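Local structure of putative ABC transporter, ATP-binding protein ComA (Streptococcus mutans, 3K8U) at residues M72-V86 with Y97-I109. The protein is a putative ABC transporter ATP-binding protein, represented here by its family C39 peptidase domain of papain-like fold. Numbering follows the deposited sequence.
Sequences MTLFDYNDLTYPFIV and YYVVYGSQNNQLI
The backbone N of Val100 donates to the O of Phe84 over 2.8 Å, and Val99 CA brings a C-H to the same oxygen. Phe84 N donates back to Val100 O, a longer bond of 3.2 Å. Two further bonds, Val86 N to Tyr98 O and Tyr98 N to Val86 O, are each 3.0 Å, with Ile85 and Val99 as the non-hydrogen-bonded pair between the two sets.

Val100 is gripped by side chains on the face it shares with Phe84 and Val86. Its CB lies over one face of the Phe84 ring, CG2 meets Val86 CG2 at 3.7 Å, and CG1, anti to the backbone N (chi1 -180°), touches CE1 of both Phe75 and Tyr82. Phe137 of strand 134-140 stacks on Phe84.

The peptide bond between Tyr82 and Pro83 is cis, just ahead of the strand. The Tyr82 ring lies flat over the backbone at Gly102, whose CA sits 3.6 Å from the ring centroid, 15° off its normal; Leu80 CG covers the opposite face. At the ring's far end, Tyr82 OH lies 3.4 Å from Ser103 OG, at most a weak hydrogen bond, and a water joins Ser103 OG to Phe75 O. The 3-10 segment 72-76 sets the Phe75 ring against Leu108, CD2 standing over its face, while Met72 CE reaches Leu108 CD1 at 4.1 Å and Phe127 of helix 124-130 touches both Met72 and Leu108.

Tyr101 and Gly102 together face Ile109, a classic beta bulge in the adjoining hairpin. Strands 84-90 and 93-104 form the central antiparallel hairpin of the sheet, with the chain 72-83 folded over the end of the hairpin away from its turn, in the papain-like fold of C39 peptidases.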
ATOM      1  N   MET A  72      10.532   8.876  -8.425  1.00 15.80           N
ATOM      2  CA  MET A  72      11.461   7.768  -8.213  1.00 16.97           C
ATOM      3  C   MET A  72      12.747   8.033  -7.423  1.00 16.96           C
ATOM      4  O   MET A  72      13.369   7.089  -6.939  1.00 15.72           O
ATOM      5  CB  MET A  72      11.761   7.058  -9.534  1.00 15.65           C
ATOM      6  CG  MET A  72      10.535   6.391 -10.163  1.00 18.86           C
ATOM      7  SD  MET A  72       9.759   5.105  -9.134  1.00 17.78           S
ATOM      8  CE  MET A  72      10.964   3.786  -9.278  1.00 18.56           C
ATOM      9  N   THR A  73      13.127   9.300  -7.240  1.00 18.18           N
ATOM     10  CA  THR A  73      14.338   9.612  -6.473  1.00 17.37           C
ATOM     11  C   THR A  73      14.122   9.235  -5.011  1.00 17.39           C
ATOM     12  O   THR A  73      15.069   9.114  -4.237  1.00 15.73           O
ATOM     13  CB  THR A  73      14.716  11.110  -6.540  1.00 20.15           C
ATOM     14  OG1 THR A  73      13.730  11.885  -5.850  1.00 20.36           O
ATOM     15  CG2 THR A  73      14.830  11.575  -7.981  1.00 20.62           C
ATOM     16  N   LEU A  74      12.857   9.047  -4.642  1.00 17.89           N
ATOM     17  CA  LEU A  74      12.494   8.658  -3.289  1.00 16.97           C
ATOM     18  C   LEU A  74      13.268   7.407  -2.878  1.00 16.52           C
ATOM     19  O   LEU A  74      13.764   7.311  -1.758  1.00 16.07           O
ATOM     20  CB  LEU A  74      10.989   8.368  -3.233  1.00 17.84           C
ATOM     21  CG  LEU A  74      10.390   7.958  -1.893  1.00 18.20           C
ATOM     22  CD1 LEU A  74      10.472   9.130  -0.912  1.00 15.71           C
ATOM     23  CD2 LEU A  74       8.946   7.514  -2.092  1.00 16.75           C
ATOM     24  N   PHE A  75      13.434   6.483  -3.820  1.00 17.09           N
ATOM     25  CA  PHE A  75      14.124   5.231  -3.549  1.00 17.89           C
ATOM     26  C   PHE A  75      15.645   5.311  -3.437  1.00 20.08           C
ATOM     27  O   PHE A  75      16.298   4.337  -3.047  1.00 19.97           O
ATOM     28  CB  PHE A  75      13.665   4.166  -4.553  1.00 18.92           C
ATOM     29  CG  PHE A  75      12.175   3.977  -4.562  1.00 16.71           C
ATOM     30  CD1 PHE A  75      11.539   3.340  -3.497  1.00 18.50           C
ATOM     31  CD2 PHE A  75      11.397   4.503  -5.589  1.00 15.13           C
ATOM     32  CE1 PHE A  75      10.152   3.237  -3.451  1.00 16.79           C
ATOM     33  CE2 PHE A  75      10.007   4.405  -5.553  1.00 16.23           C
ATOM     34  CZ  PHE A  75       9.382   3.771  -4.477  1.00 17.45           C
ATOM     35  N   ASP A  76      16.198   6.487  -3.723  1.00 19.62           N
ATOM     36  CA  ASP A  76      17.637   6.714  -3.624  1.00 20.76           C
ATOM     37  C   ASP A  76      17.998   7.377  -2.295  1.00 20.77           C
ATOM     38  O   ASP A  76      19.165   7.659  -2.032  1.00 20.93           O
ATOM     39  CB  ASP A  76      18.132   7.580  -4.787  1.00 22.83           C
ATOM     40  CG  ASP A  76      17.965   6.904  -6.130  1.00 24.82           C
ATOM     41  OD1 ASP A  76      18.028   5.661  -6.186  1.00 25.94           O
ATOM     42  OD2 ASP A  76      17.772   7.619  -7.135  1.00 26.67           O
ATOM     43  N   TYR A  77      16.982   7.654  -1.480  1.00 19.47           N
ATOM     44  CA  TYR A  77      17.162   8.270  -0.168  1.00 20.33           C
ATOM     45  C   TYR A  77      17.376   7.136   0.843  1.00 21.66           C
ATOM     46  O   TYR A  77      16.445   6.405   1.182  1.00 18.15           O
ATOM     47  CB  TYR A  77      15.920   9.100   0.166  1.00 21.11           C
ATOM     48  CG  TYR A  77      15.923   9.773   1.519  1.00 21.63           C
ATOM     49  CD1 TYR A  77      16.878  10.740   1.847  1.00 20.51           C
ATOM     50  CD2 TYR A  77      14.939   9.472   2.459  1.00 21.11           C
ATOM     51  CE1 TYR A  77      16.844  11.393   3.081  1.00 22.88           C
ATOM     52  CE2 TYR A  77      14.896  10.115   3.690  1.00 21.43           C
ATOM     53  CZ  TYR A  77      15.845  11.073   3.996  1.00 24.07           C
ATOM     54  OH  TYR A  77      15.770  11.723   5.206  1.00 23.60           O
ATOM     55  N   ASN A  78      18.614   6.995   1.311  1.00 22.43           N
ATOM     56  CA  ASN A  78      18.983   5.922   2.236  1.00 25.62           C
ATOM     57  C   ASN A  78      18.286   5.874   3.595  1.00 25.92           C
ATOM     58  O   ASN A  78      18.278   4.827   4.245  1.00 28.10           O
ATOM     59  CB  ASN A  78      20.505   5.870   2.406  1.00 28.00           C
ATOM     60  CG  ASN A  78      21.228   5.551   1.102  1.00 30.75           C
ATOM     61  OD1 ASN A  78      20.657   4.946   0.192  1.00 34.41           O
ATOM     62  ND2 ASN A  78      22.488   5.959   1.006  1.00 33.27           N
ATOM     63  N   ASP A  79      17.703   6.990   4.023  1.00 25.34           N
ATOM     64  CA  ASP A  79      16.993   7.031   5.301  1.00 25.44           C
ATOM     65  C   ASP A  79      15.490   6.767   5.141  1.00 24.66           C
ATOM     66  O   ASP A  79      14.719   6.946   6.084  1.00 24.12           O
ATOM     67  CB  ASP A  79      17.207   8.378   5.997  1.00 27.38           C
ATOM     68  CG  ASP A  79      18.597   8.521   6.610  1.00 31.26           C
ATOM     69  OD1 ASP A  79      19.362   7.531   6.656  1.00 32.17           O
ATOM     70  OD2 ASP A  79      18.918   9.643   7.057  1.00 32.34           O
ATOM     71  N   LEU A  80      15.077   6.336   3.950  1.00 22.55           N
ATOM     72  CA  LEU A  80      13.668   6.056   3.679  1.00 20.75           C
ATOM     73  C   LEU A  80      13.143   4.950   4.597  1.00 21.69           C
ATOM     74  O   LEU A  80      13.804   3.931   4.793  1.00 21.59           O
ATOM     75  CB  LEU A  80      13.479   5.652   2.213  1.00 19.24           C
ATOM     76  CG  LEU A  80      12.045   5.440   1.721  1.00 19.79           C
ATOM     77  CD1 LEU A  80      11.231   6.706   1.923  1.00 18.26           C
ATOM     78  CD2 LEU A  80      12.060   5.047   0.254  1.00 20.91           C
ATOM     79  N   THR A  81      11.977   5.178   5.190  1.00 21.21           N
ATOM     80  CA  THR A  81      11.385   4.192   6.084  1.00 24.21           C
ATOM     81  C   THR A  81      10.370   3.320   5.367  1.00 22.58           C
ATOM     82  O   THR A  81       9.405   3.821   4.787  1.00 24.22           O
ATOM     83  CB  THR A  81      10.694   4.848   7.296  1.00 26.97           C
ATOM     84  OG1 THR A  81       9.665   5.737   6.842  1.00 32.60           O
ATOM     85  CG2 THR A  81      11.704   5.616   8.138  1.00 29.44           C
ATOM     86  N   TYR A  82      10.621   2.017   5.390  1.00 20.50           N
ATOM     87  CA  TYR A  82       9.739   1.031   4.782  1.00 19.88           C
ATOM     88  C   TYR A  82       9.029   0.317   5.929  1.00 19.77           C
ATOM     89  O   TYR A  82       9.543   0.268   7.046  1.00 19.28           O
ATOM     90  CB  TYR A  82      10.549   0.012   3.980  1.00 19.90           C
ATOM     91  CG  TYR A  82      11.266   0.565   2.772  1.00 20.19           C
ATOM     92  CD1 TYR A  82      10.601   0.730   1.556  1.00 21.74           C
ATOM     93  CD2 TYR A  82      12.623   0.884   2.829  1.00 22.35           C
ATOM     94  CE1 TYR A  82      11.271   1.192   0.424  1.00 20.61           C
ATOM     95  CE2 TYR A  82      13.302   1.348   1.703  1.00 21.37           C
ATOM     96  CZ  TYR A  82      12.623   1.497   0.508  1.00 21.86           C
ATOM     97  OH  TYR A  82      13.295   1.937  -0.607  1.00 22.37           O
ATOM     98  N   PRO A  83       7.834  -0.236   5.675  1.00 18.53           N
ATOM     99  CA  PRO A  83       7.133  -0.222   4.389  1.00 16.93           C
ATOM    100  C   PRO A  83       6.160   0.949   4.300  1.00 15.54           C
ATOM    101  O   PRO A  83       5.911   1.639   5.291  1.00 16.42           O
ATOM    102  CB  PRO A  83       6.374  -1.544   4.430  1.00 16.82           C
ATOM    103  CG  PRO A  83       5.910  -1.580   5.866  1.00 19.41           C
ATOM    104  CD  PRO A  83       7.140  -1.114   6.641  1.00 18.51           C
ATOM    105  N   PHE A  84       5.666   1.212   3.095  1.00 14.01           N
ATOM    106  CA  PHE A  84       4.674   2.262   2.899  1.00 12.49           C
ATOM    107  C   PHE A  84       3.732   1.882   1.762  1.00 12.69           C
ATOM    108  O   PHE A  84       3.949   0.883   1.072  1.00 14.14           O
ATOM    109  CB  PHE A  84       5.306   3.650   2.711  1.00 13.59           C
ATOM    110  CG  PHE A  84       6.246   3.755   1.551  1.00 13.28           C
ATOM    111  CD1 PHE A  84       5.799   4.218   0.316  1.00 12.98           C
ATOM    112  CD2 PHE A  84       7.592   3.433   1.700  1.00 15.54           C
ATOM    113  CE1 PHE A  84       6.678   4.360  -0.750  1.00 15.88           C
ATOM    114  CE2 PHE A  84       8.481   3.572   0.641  1.00 14.18           C
ATOM    115  CZ  PHE A  84       8.024   4.036  -0.586  1.00 14.27           C
ATOM    116  N   ILE A  85       2.670   2.659   1.593  1.00 10.89           N
ATOM    117  CA  ILE A  85       1.662   2.382   0.575  1.00 11.36           C
ATOM    118  C   ILE A  85       1.760   3.315  -0.625  1.00 10.46           C
ATOM    119  O   ILE A  85       2.063   4.491  -0.468  1.00 11.47           O
ATOM    120  CB  ILE A  85       0.257   2.504   1.204  1.00 11.78           C
ATOM    121  CG1 ILE A  85       0.108   1.473   2.330  1.00 14.63           C
ATOM    122  CG2 ILE A  85      -0.838   2.333   0.150  1.00 11.16           C
ATOM    123  CD1 ILE A  85      -1.072   1.726   3.250  1.00 17.40           C
ATOM    124  N   VAL A  86       1.535   2.775  -1.823  1.00 10.47           N
ATOM    125  CA  VAL A  86       1.555   3.580  -3.046  1.00 10.23           C
ATOM    126  C   VAL A  86       0.331   3.302  -3.904  1.00 11.67           C
ATOM    127  O   VAL A  86      -0.216   2.195  -3.889  1.00 11.26           O
ATOM    128  CB  VAL A  86       2.831   3.347  -3.911  1.00 10.26           C
ATOM    129  CG1 VAL A  86       4.063   3.877  -3.189  1.00  8.60           C
ATOM    130  CG2 VAL A  86       2.998   1.868  -4.257  1.00 12.01           C
ATOM    131  N   TYR A  97      -3.502  -0.488  -5.055  1.00 13.60           N
ATOM    132  CA  TYR A  97      -2.361  -0.037  -4.264  1.00 12.26           C
ATOM    133  C   TYR A  97      -1.396  -1.183  -4.024  1.00 13.48           C
ATOM    134  O   TYR A  97      -1.782  -2.348  -4.084  1.00 13.50           O
ATOM    135  CB  TYR A  97      -2.821   0.470  -2.884  1.00 13.15           C
ATOM    136  CG  TYR A  97      -3.819   1.605  -2.917  1.00 16.35           C
ATOM    137  CD1 TYR A  97      -3.402   2.928  -2.810  1.00 17.94           C
ATOM    138  CD2 TYR A  97      -5.185   1.351  -3.069  1.00 19.13           C
ATOM    139  CE1 TYR A  97      -4.319   3.977  -2.860  1.00 20.87           C
ATOM    140  CE2 TYR A  97      -6.105   2.387  -3.119  1.00 18.78           C
ATOM    141  CZ  TYR A  97      -5.668   3.694  -3.017  1.00 21.88           C
ATOM    142  OH  TYR A  97      -6.582   4.720  -3.081  1.00 26.15           O
ATOM    143  N   TYR A  98      -0.147  -0.835  -3.734  1.00 11.66           N
ATOM    144  CA  TYR A  98       0.886  -1.817  -3.407  1.00 11.16           C
ATOM    145  C   TYR A  98       1.491  -1.388  -2.087  1.00 12.49           C
ATOM    146  O   TYR A  98       1.367  -0.232  -1.668  1.00 11.64           O
ATOM    147  CB  TYR A  98       2.076  -1.772  -4.374  1.00 11.98           C
ATOM    148  CG  TYR A  98       1.881  -2.214  -5.801  1.00 11.18           C
ATOM    149  CD1 TYR A  98       0.833  -3.050  -6.176  1.00 11.87           C
ATOM    150  CD2 TYR A  98       2.790  -1.810  -6.780  1.00 11.26           C
ATOM    151  CE1 TYR A  98       0.699  -3.478  -7.498  1.00 11.55           C
ATOM    152  CE2 TYR A  98       2.666  -2.226  -8.097  1.00 11.94           C
ATOM    153  CZ  TYR A  98       1.625  -3.058  -8.452  1.00 14.58           C
ATOM    154  OH  TYR A  98       1.521  -3.466  -9.759  1.00 15.15           O
ATOM    155  N   VAL A  99       2.157  -2.334  -1.440  1.00 13.26           N
ATOM    156  CA  VAL A  99       2.910  -2.041  -0.238  1.00 13.15           C
ATOM    157  C   VAL A  99       4.337  -2.060  -0.796  1.00 14.18           C
ATOM    158  O   VAL A  99       4.637  -2.858  -1.687  1.00 12.25           O
ATOM    159  CB  VAL A  99       2.789  -3.156   0.822  1.00 13.89           C
ATOM    160  CG1 VAL A  99       3.724  -2.861   1.986  1.00 14.18           C
ATOM    161  CG2 VAL A  99       1.348  -3.266   1.318  1.00 12.06           C
ATOM    162  N   VAL A 100       5.182  -1.121  -0.375  1.00 12.15           N
ATOM    163  CA  VAL A 100       6.563  -1.121  -0.840  1.00 12.86           C
ATOM    164  C   VAL A 100       7.421  -1.499   0.363  1.00 12.90           C
ATOM    165  O   VAL A 100       7.396  -0.822   1.389  1.00 12.86           O
ATOM    166  CB  VAL A 100       6.999   0.249  -1.427  1.00 13.37           C
ATOM    167  CG1 VAL A 100       8.451   0.174  -1.893  1.00 15.12           C
ATOM    168  CG2 VAL A 100       6.113   0.612  -2.604  1.00 13.58           C
ATOM    169  N   TYR A 101       8.144  -2.608   0.236  1.00 14.91           N
ATOM    170  CA  TYR A 101       8.978  -3.132   1.318  1.00 16.39           C
ATOM    171  C   TYR A 101      10.441  -2.732   1.264  1.00 18.62           C
ATOM    172  O   TYR A 101      11.117  -2.708   2.292  1.00 19.04           O
ATOM    173  CB  TYR A 101       8.897  -4.655   1.337  1.00 18.28           C
ATOM    174  CG  TYR A 101       7.504  -5.191   1.525  1.00 19.14           C
ATOM    175  CD1 TYR A 101       6.883  -5.156   2.772  1.00 19.18           C
ATOM    176  CD2 TYR A 101       6.806  -5.737   0.451  1.00 20.55           C
ATOM    177  CE1 TYR A 101       5.594  -5.653   2.943  1.00 19.20           C
ATOM    178  CE2 TYR A 101       5.525  -6.232   0.609  1.00 20.80           C
ATOM    179  CZ  TYR A 101       4.924  -6.188   1.851  1.00 19.06           C
ATOM    180  OH  TYR A 101       3.644  -6.665   1.987  1.00 22.97           O
ATOM    181  N   GLY A 102      10.941  -2.466   0.064  1.00 18.77           N
ATOM    182  CA  GLY A 102      12.333  -2.086  -0.066  1.00 23.64           C
ATOM    183  C   GLY A 102      12.771  -1.972  -1.504  1.00 27.03           C
ATOM    184  O   GLY A 102      11.952  -2.012  -2.424  1.00 23.17           O
ATOM    185  N   SER A 103      14.075  -1.804  -1.693  1.00 31.78           N
ATOM    186  CA  SER A 103      14.651  -1.686  -3.022  1.00 37.68           C
ATOM    187  C   SER A 103      16.000  -2.387  -3.060  1.00 41.17           C
ATOM    188  O   SER A 103      16.765  -2.337  -2.093  1.00 42.43           O
ATOM    189  CB  SER A 103      14.825  -0.215  -3.404  1.00 37.97           C
ATOM    190  OG  SER A 103      15.727   0.442  -2.530  1.00 42.56           O
ATOM    191  N   GLN A 104      16.272  -3.064  -4.168  1.00 44.74           N
ATOM    192  CA  GLN A 104      17.534  -3.766  -4.354  1.00 48.67           C
ATOM    193  C   GLN A 104      17.889  -3.734  -5.834  1.00 49.51           C
ATOM    194  O   GLN A 104      17.165  -4.286  -6.667  1.00 49.87           O
ATOM    195  CB  GLN A 104      17.443  -5.212  -3.857  1.00 51.09           C
ATOM    196  CG  GLN A 104      18.799  -5.905  -3.754  1.00 54.85           C
ATOM    197  CD  GLN A 104      18.710  -7.311  -3.184  1.00 57.71           C
ATOM    198  OE1 GLN A 104      19.252  -8.259  -3.756  1.00 58.77           O
ATOM    199  NE2 GLN A 104      18.031  -7.450  -2.048  1.00 57.77           N
ATOM    200  N   ASN A 105      18.996  -3.058  -6.144  1.00 49.51           N
ATOM    201  CA  ASN A 105      19.497  -2.905  -7.509  1.00 48.85           C
ATOM    202  C   ASN A 105      18.591  -1.960  -8.301  1.00 46.63           C
ATOM    203  O   ASN A 105      18.348  -0.825  -7.882  1.00 47.26           O
ATOM    204  CB  ASN A 105      19.608  -4.270  -8.209  1.00 51.44           C
ATOM    205  CG  ASN A 105      20.445  -5.265  -7.424  1.00 54.18           C
ATOM    206  OD1 ASN A 105      19.947  -6.306  -6.991  1.00 55.89           O
ATOM    207  ND2 ASN A 105      21.722  -4.945  -7.232  1.00 55.10           N
ATOM    208  N   ASN A 106      18.112  -2.426  -9.448  1.00 43.06           N
ATOM    209  CA  ASN A 106      17.220  -1.644 -10.296  1.00 39.95           C
ATOM    210  C   ASN A 106      15.792  -2.163 -10.085  1.00 36.33           C
ATOM    211  O   ASN A 106      14.931  -2.034 -10.960  1.00 33.76           O
ATOM    212  CB  ASN A 106      17.643  -1.793 -11.763  1.00 42.07           C
ATOM    213  CG  ASN A 106      16.871  -0.879 -12.699  1.00 45.12           C
ATOM    214  OD1 ASN A 106      16.701   0.312 -12.430  1.00 46.80           O
ATOM    215  ND2 ASN A 106      16.400  -1.437 -13.808  1.00 46.58           N
ATOM    216  N   GLN A 107      15.551  -2.752  -8.914  1.00 33.36           N
ATOM    217  CA  GLN A 107      14.241  -3.302  -8.589  1.00 30.98           C
ATOM    218  C   GLN A 107      13.727  -2.921  -7.209  1.00 27.52           C
ATOM    219  O   GLN A 107      14.492  -2.570  -6.310  1.00 28.44           O
ATOM    220  CB  GLN A 107      14.246  -4.829  -8.709  1.00 34.48           C
ATOM    221  CG  GLN A 107      14.498  -5.354 -10.114  1.00 37.55           C
ATOM    222  CD  GLN A 107      14.051  -6.789 -10.282  1.00 40.58           C
ATOM    223  OE1 GLN A 107      13.163  -7.083 -11.086  1.00 43.44           O
ATOM    224  NE2 GLN A 107      14.652  -7.695  -9.515  1.00 39.97           N
ATOM    225  N   LEU A 108      12.410  -2.985  -7.061  1.00 22.92           N
ATOM    226  CA  LEU A 108      11.745  -2.683  -5.804  1.00 18.99           C
ATOM    227  C   LEU A 108      11.050  -3.954  -5.347  1.00 18.82           C
ATOM    228  O   LEU A 108      10.650  -4.771  -6.173  1.00 19.52           O
ATOM    229  CB  LEU A 108      10.680  -1.607  -6.015  1.00 19.78           C
ATOM    230  CG  LEU A 108      11.149  -0.242  -6.515  1.00 21.31           C
ATOM    231  CD1 LEU A 108       9.953   0.654  -6.756  1.00 20.67           C
ATOM    232  CD2 LEU A 108      12.087   0.372  -5.494  1.00 22.07           C
ATOM    233  N   ILE A 109      10.941  -4.136  -4.037  1.00 17.77           N
ATOM    234  CA  ILE A 109      10.240  -5.292  -3.495  1.00 18.26           C
ATOM    235  C   ILE A 109       8.860  -4.748  -3.132  1.00 17.11           C
ATOM    236  O   ILE A 109       8.740  -3.856  -2.290  1.00 16.10           O
ATOM    237  CB  ILE A 109      10.918  -5.840  -2.225  1.00 20.63           C
ATOM    238  CG1 ILE A 109      12.389  -6.152  -2.504  1.00 22.72           C
ATOM    239  CG2 ILE A 109      10.191  -7.102  -1.749  1.00 20.94           C
ATOM    240  CD1 ILE A 109      13.171  -6.543  -1.271  1.00 26.08           C
TER
HETATM  241  O   HOH W   1      17.215   2.110  -4.699  1.00 40.51           O